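Local structure of endo-1,3-beta-glucanase, family GH16 (Zobellia galactanivorans, 5FUI) at residues C29-E34 against I125-I130; E61-S66 against Q96-V101. The protein binds the beta-1,3-glucan laminarin through the C-terminal family 6 carbohydrate-binding module described here, probably holding the laminarinase close to its polysaccharide substrate. One frame throughout, in Å; residues are numbered along the deposited sequence.

Interaction 1. Residues C29-E34 against I125-I130. With MG (magnesium ion), chain E.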
loop_
_atom_site.group_PDB
_atom_site.type_symbol
_atom_site.label_atom_id
_atom_site.label_comp_id
_atom_site.label_asym_id
_atom_site.label_seq_id
_atom_site.Cartn_x
_atom_site.Cartn_y
_atom_site.Cartn_z
ATOM N N CYS A 29 13.445 -7.814 3.146
ATOM C CA CYS A 29 13.385 -6.902 1.992
ATOM C C CYS A 29 14.869 -6.434 1.731
ATOM O O CYS A 29 15.595 -6.107 2.694
ATOM C CB CYS A 29 12.484 -5.723 2.382
ATOM S SG CYS A 29 12.366 -4.451 1.118
ATOM N N SER A 30 15.198 -6.281 0.472
ATOM C CA SER A 30 16.530 -5.790 0.066
ATOM C C SER A 30 16.808 -4.387 0.515
ATOM O O SER A 30 17.968 -3.992 0.583
ATOM C CB SER A 30 16.717 -5.884 -1.463
ATOM O OG SER A 30 15.820 -4.985 -2.137
ATOM N N GLU A 31 15.753 -3.632 0.820
ATOM C CA GLU A 31 15.864 -2.257 1.327
ATOM C C GLU A 31 15.896 -2.164 2.841
ATOM O O GLU A 31 15.839 -1.056 3.387
ATOM C CB GLU A 31 14.752 -1.366 0.748
ATOM C CG GLU A 31 14.862 -1.368 -0.764
ATOM C CD GLU A 31 14.047 -0.282 -1.493
ATOM O OE1 GLU A 31 12.992 0.137 -0.988
ATOM O OE2 GLU A 31 14.489 0.131 -2.564
ATOM N N GLY A 32 16.011 -3.339 3.495
ATOM C CA GLY A 32 16.049 -3.448 4.961
ATOM C C GLY A 32 14.648 -3.741 5.470
ATOM O O GLY A 32 13.640 -3.492 4.798
ATOM N N GLY A 33 14.611 -4.252 6.695
ATOM C CA GLY A 33 13.335 -4.666 7.262
ATOM C C GLY A 33 12.698 -5.802 6.436
ATOM O O GLY A 33 13.357 -6.692 5.896
ATOM N N GLU A 34 11.386 -5.703 6.327
ATOM C CA GLU A 34 10.564 -6.726 5.654
ATOM C C GLU A 34 9.768 -6.046 4.551
ATOM O O GLU A 34 9.535 -4.813 4.583
ATOM C CB GLU A 34 9.612 -7.551 6.649
ATOM C CG GLU A 34 10.398 -8.410 7.596
ATOM C CD GLU A 34 9.437 -8.932 8.676
ATOM O OE1 GLU A 34 8.918 -8.100 9.485
ATOM O OE2 GLU A 34 9.160 -10.133 8.661
ATOM N N ILE A 125 5.160 -5.158 -1.628
ATOM C CA ILE A 125 5.198 -3.787 -1.138
ATOM C C ILE A 125 6.020 -3.685 0.156
ATOM O O ILE A 125 5.887 -4.520 1.050
ATOM C CB ILE A 125 3.741 -3.251 -0.960
ATOM C CG1 ILE A 125 3.813 -1.839 -0.399
ATOM C CG2 ILE A 125 2.900 -4.216 -0.017
ATOM C CD1 ILE A 125 2.485 -1.084 -0.549
ATOM N N ASN A 126 6.837 -2.642 0.211
ATOM C CA ASN A 126 7.772 -2.410 1.297
ATOM C C ASN A 126 7.158 -1.424 2.347
ATOM O O ASN A 126 7.139 -1.719 3.574
ATOM C CB ASN A 126 9.120 -1.862 0.744
ATOM C CG ASN A 126 10.166 -1.590 1.808
ATOM O OD1 ASN A 126 10.031 -1.965 2.950
ATOM N ND2 ASN A 126 11.264 -0.924 1.396
ATOM N N TRP A 127 6.606 -0.307 1.852
ATOM C CA TRP A 127 6.042 0.697 2.746
ATOM C C TRP A 127 5.107 1.587 1.934
ATOM O O TRP A 127 5.041 1.541 0.719
ATOM C CB TRP A 127 7.153 1.571 3.464
ATOM C CG TRP A 127 8.256 2.102 2.628
ATOM C CD1 TRP A 127 9.595 1.680 2.642
ATOM C CD2 TRP A 127 8.175 3.189 1.654
ATOM N NE1 TRP A 127 10.340 2.443 1.718
ATOM C CE2 TRP A 127 9.543 3.371 1.119
ATOM C CE3 TRP A 127 7.134 4.053 1.182
ATOM C CZ2 TRP A 127 9.858 4.370 0.213
ATOM C CZ3 TRP A 127 7.488 5.013 0.204
ATOM C CH2 TRP A 127 8.792 5.146 -0.274
ATOM N N ILE A 128 4.373 2.385 2.717
ATOM C CA ILE A 128 3.460 3.409 2.274
ATOM C C ILE A 128 3.933 4.746 2.907
ATOM O O ILE A 128 4.343 4.762 4.090
ATOM C CB ILE A 128 1.986 3.132 2.712
ATOM C CG1 ILE A 128 1.522 1.728 2.263
ATOM C CG2 ILE A 128 1.060 4.239 2.178
ATOM C CD1 ILE A 128 1.422 0.745 3.412
ATOM N N ARG A 129 3.899 5.856 2.153
ATOM C CA ARG A 129 4.273 7.173 2.731
ATOM C C ARG A 129 3.211 8.157 2.348
ATOM O O ARG A 129 2.901 8.347 1.182
ATOM C CB ARG A 129 5.697 7.544 2.220
ATOM C CG ARG A 129 6.245 8.849 2.771
ATOM C CD ARG A 129 7.772 8.944 2.608
ATOM N NE ARG A 129 8.153 8.923 1.221
ATOM C CZ ARG A 129 9.318 8.450 0.706
ATOM N NH1 ARG A 129 10.267 7.973 1.552
ATOM N NH2 ARG A 129 9.458 8.498 -0.670
ATOM N N ILE A 130 2.751 8.879 3.372
ATOM C CA ILE A 130 1.679 9.844 3.221
ATOM C C ILE A 130 2.229 11.264 3.469
ATOM O O ILE A 130 2.835 11.464 4.548
ATOM C CB ILE A 130 0.482 9.549 4.152
ATOM C CG1 ILE A 130 -0.091 8.143 3.800
ATOM C CG2 ILE A 130 -0.588 10.665 4.045
ATOM C CD1 ILE A 130 -1.064 7.545 4.865
HETATM MG MG MG E . 8.882 -2.669 4.888
HETATM O O HOH W 1 12.998 2.313 0.668
HETATM O O HOH W 2 10.651 -2.422 6.398
#
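Asn126 and Glu34 meet at a magnesium ion. Glu34 reaches it with its backbone O at 2.3 Å, while its CB is directed away from the strand. Asn126 gives two ligands, its side-chain OD1 and its own O, each 2.4 Å from the metal; CG stands anti to the backbone N (chi1 -180°), beside the carbonyl carbon, so both oxygens converge on one ion. Water 2, Glu14 and Glu16 complete the six-ligand site, the two carboxylates supplying the negative charge.

Hydrogen bonding uses the other end of the same amide. ND2 of Asn126 donates to OE1 of Glu31 at 3.1 Å, nearly in the amide plane but bent to 138°, and it meets the anti lone pair of that oxygen. Water 1 donates to OE1 and accepts from Trp127 NE1 at the edge of the indole, while OE2 pairs with Arg63. A metal site at the side of the beta-sandwich, joining early segments of the chain to its last strand, recurs in family 6 modules, where the ion is commonly a structural calcium.

Within the loop, a type I turn from Cys29 to Gly32 brings Glu31 round to Asn126. Gly32 has a positive phi (95°), and a CB there would press on the carbonyl O of Glu31, so glycine suits the place. By van der Waals contact, Cys29 SG lies 3.7 Å from Asn126 CG; the buried sulfur also accepts the Glu31 N-H.

Interaction 2. Residues E61-S66 against Q96-V101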
loop_
_atom_site.group_PDB
_atom_site.type_symbol
_atom_site.label_atom_id
_atom_site.label_comp_id
_atom_site.label_asym_id
_atom_site.label_seq_id
_atom_site.Cartn_x
_atom_site.Cartn_y
_atom_site.Cartn_z
ATOM N N GLU A 61 2.373 7.550 -1.404
ATOM C CA GLU A 61 3.430 6.810 -2.154
ATOM C C GLU A 61 3.475 5.391 -1.694
ATOM O O GLU A 61 3.269 5.129 -0.500
ATOM C CB GLU A 61 4.817 7.402 -1.888
ATOM C CG GLU A 61 5.061 8.792 -2.528
ATOM C CD GLU A 61 6.325 9.340 -1.950
ATOM O OE1 GLU A 61 6.271 9.854 -0.808
ATOM O OE2 GLU A 61 7.423 9.227 -2.613
ATOM N N TYR A 62 3.751 4.484 -2.627
ATOM C CA TYR A 62 3.809 3.053 -2.372
ATOM C C TYR A 62 5.090 2.506 -2.950
ATOM O O TYR A 62 5.352 2.648 -4.160
ATOM C CB TYR A 62 2.591 2.280 -3.013
ATOM C CG TYR A 62 1.256 2.826 -2.556
ATOM C CD1 TYR A 62 0.647 3.886 -3.163
ATOM C CD2 TYR A 62 0.625 2.247 -1.425
ATOM C CE1 TYR A 62 -0.594 4.351 -2.696
ATOM C CE2 TYR A 62 -0.615 2.710 -0.944
ATOM C CZ TYR A 62 -1.179 3.752 -1.574
ATOM O OH TYR A 62 -2.403 4.184 -1.136
ATOM N N ARG A 63 5.917 1.914 -2.083
ATOM C CA ARG A 63 7.215 1.331 -2.488
ATOM C C ARG A 63 6.987 -0.098 -2.837
ATOM O O ARG A 63 6.711 -0.948 -1.978
ATOM C CB ARG A 63 8.242 1.539 -1.390
ATOM C CG ARG A 63 9.706 1.128 -1.709
ATOM C CD ARG A 63 10.215 2.110 -2.784
ATOM N NE ARG A 63 11.657 1.884 -3.019
ATOM C CZ ARG A 63 12.343 2.516 -3.975
ATOM N NH1 ARG A 63 11.740 3.410 -4.800
ATOM N NH2 ARG A 63 13.655 2.236 -4.155
ATOM N N VAL A 64 7.006 -0.368 -4.146
ATOM C CA VAL A 64 6.484 -1.657 -4.723
ATOM C C VAL A 64 7.500 -2.321 -5.660
ATOM O O VAL A 64 8.399 -1.653 -6.176
ATOM C CB VAL A 64 5.138 -1.452 -5.484
ATOM C CG1 VAL A 64 4.050 -1.039 -4.457
ATOM C CG2 VAL A 64 5.246 -0.431 -6.617
ATOM N N ALA A 65 7.338 -3.626 -5.908
ATOM C CA ALA A 65 8.142 -4.331 -6.893
ATOM C C ALA A 65 7.311 -5.386 -7.555
ATOM O O ALA A 65 6.346 -5.927 -6.933
ATOM C CB ALA A 65 9.277 -5.040 -6.129
ATOM N N SER A 66 7.746 -5.798 -8.789
ATOM C CA SER A 66 7.073 -6.960 -9.389
ATOM C C SER A 66 7.972 -7.455 -10.503
ATOM O O SER A 66 8.545 -6.659 -11.259
ATOM C CB SER A 66 5.703 -6.619 -9.992
ATOM O OG SER A 66 5.169 -7.823 -10.550
ATOM N N GLN A 96 12.713 -7.889 -5.955
ATOM C CA GLN A 96 13.340 -6.887 -5.092
ATOM C C GLN A 96 13.897 -5.752 -5.907
ATOM O O GLN A 96 14.850 -5.156 -5.536
ATOM C CB GLN A 96 14.398 -7.500 -4.119
ATOM C CG GLN A 96 13.893 -8.621 -3.214
ATOM C CD GLN A 96 13.044 -8.130 -2.059
ATOM O OE1 GLN A 96 12.117 -8.864 -1.637
ATOM N NE2 GLN A 96 13.361 -7.026 -1.507
ATOM N N ASN A 97 13.274 -5.491 -7.035
ATOM C CA ASN A 97 13.565 -4.289 -7.812
ATOM C C ASN A 97 12.485 -3.268 -7.452
ATOM O O ASN A 97 11.364 -3.416 -7.893
ATOM C CB ASN A 97 13.546 -4.545 -9.329
ATOM C CG ASN A 97 14.718 -5.363 -9.800
ATOM O OD1 ASN A 97 14.790 -5.664 -10.981
ATOM N ND2 ASN A 97 15.578 -5.690 -8.965
ATOM N N TRP A 98 12.805 -2.301 -6.614
ATOM C CA TRP A 98 11.730 -1.455 -6.034
ATOM C C TRP A 98 11.581 -0.171 -6.774
ATOM O O TRP A 98 12.551 0.374 -7.344
ATOM C CB TRP A 98 12.128 -1.144 -4.566
ATOM C CG TRP A 98 12.157 -2.399 -3.781
ATOM C CD1 TRP A 98 13.279 -3.200 -3.480
ATOM C CD2 TRP A 98 10.987 -3.056 -3.233
ATOM N NE1 TRP A 98 12.857 -4.341 -2.803
ATOM C CE2 TRP A 98 11.477 -4.311 -2.632
ATOM C CE3 TRP A 98 9.631 -2.747 -3.156
ATOM C CZ2 TRP A 98 10.607 -5.223 -2.012
ATOM C CZ3 TRP A 98 8.764 -3.727 -2.592
ATOM C CH2 TRP A 98 9.247 -4.908 -1.979
ATOM N N THR A 99 10.335 0.352 -6.766
ATOM C CA THR A 99 10.017 1.636 -7.364
ATOM C C THR A 99 8.894 2.281 -6.553
ATOM O O THR A 99 8.198 1.566 -5.800
ATOM C CB THR A 99 9.634 1.447 -8.885
ATOM O OG1 THR A 99 9.724 2.754 -9.480
ATOM C CG2 THR A 99 8.188 0.870 -9.018
ATOM N N THR A 100 8.724 3.580 -6.680
ATOM C CA THR A 100 7.664 4.249 -5.925
ATOM C C THR A 100 6.577 4.802 -6.825
ATOM O O THR A 100 6.838 5.621 -7.726
ATOM C CB THR A 100 8.270 5.410 -5.119
ATOM O OG1 THR A 100 9.316 4.884 -4.258
ATOM C CG2 THR A 100 7.210 6.023 -4.169
ATOM N N VAL A 101 5.362 4.252 -6.663
ATOM C CA VAL A 101 4.206 4.809 -7.385
ATOM C C VAL A 101 3.392 5.631 -6.388
ATOM O O VAL A 101 3.575 5.550 -5.163
ATOM C CB VAL A 101 3.348 3.685 -8.058
ATOM C CG1 VAL A 101 4.209 2.955 -9.146
ATOM C CG2 VAL A 101 2.782 2.711 -6.969
#
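Thr99 O accepts the Val64 N-H at 2.8 Å, in an almost straight bond (175°). The return bond, from Thr99 N to Val64 O, makes this a hydrogen-bonded antiparallel pair. Tyr62 and Val101 form the next one, with Tyr62 N to Val101 O at 2.8 Å and Val101 N to Tyr62 O at 3.0 Å. Between them lies the non-hydrogen-bonded pair Arg63 and Thr100.

The two faces of the ladder differ in character. On one, Tyr62, Val64, Thr99 and Val101 pack by carbon: CG2 of Val64 is 4.0 Å from CG2 of Val101, the two branched side chains crossing at about a right angle. Beta-branched residues suit extended strands, and the Thr99 methyl adds to the same apolar patch.

On the other face Arg63 does the work. Its chain bends at chi2 (68°), which lays the guanidinium across the neighbouring strand, with Trp98 C and Thr99 N under one face. From there NH1 donates to Thr100 OG1 at 2.9 Å, while NH2 serves Glu31. The Thr100 methyl rests against the aliphatic part of Glu61, whose carboxylate pairs with Arg129.

Beyond Val64 the contact becomes an aromatic one. The small Ala65 puts CB over the face of the six-membered ring of Trp98, 3.8 Å from its centroid and 13° off the ring normal, in a CH-pi contact.

In the jelly-roll sandwich of the module, strand 97-107 lies at one edge of the four-stranded sheet, and strand 56-66 runs between it and strand 124-131. Tyr62 reaches across the sandwich to Phe114 and Leu116 on strand 110-118, and Trp98 touches Asn126 and the loop at Cys29.

Overall arrangement
From the N terminus, the chain enters interaction 1 at 29-34, the loop between the short strands 25-28 and 34-37, and meets its partner only at 125-130, near the C terminus. Interaction 2, joining 61-66 to 96-101, opens and closes within the 90 residues that interaction 1 spans, so the two are nested and do not cross. The inner contact pairs two neighbouring strands of the four-stranded sheet; the outer one fastens a surface loop to a third strand, 124-131, next to 56-66. Their centres lie 9 Å apart, and they touch directly: Arg63 O is 2.8 Å from Asn126 N, probably a hydrogen bond, and Ser30 packs against Trp98.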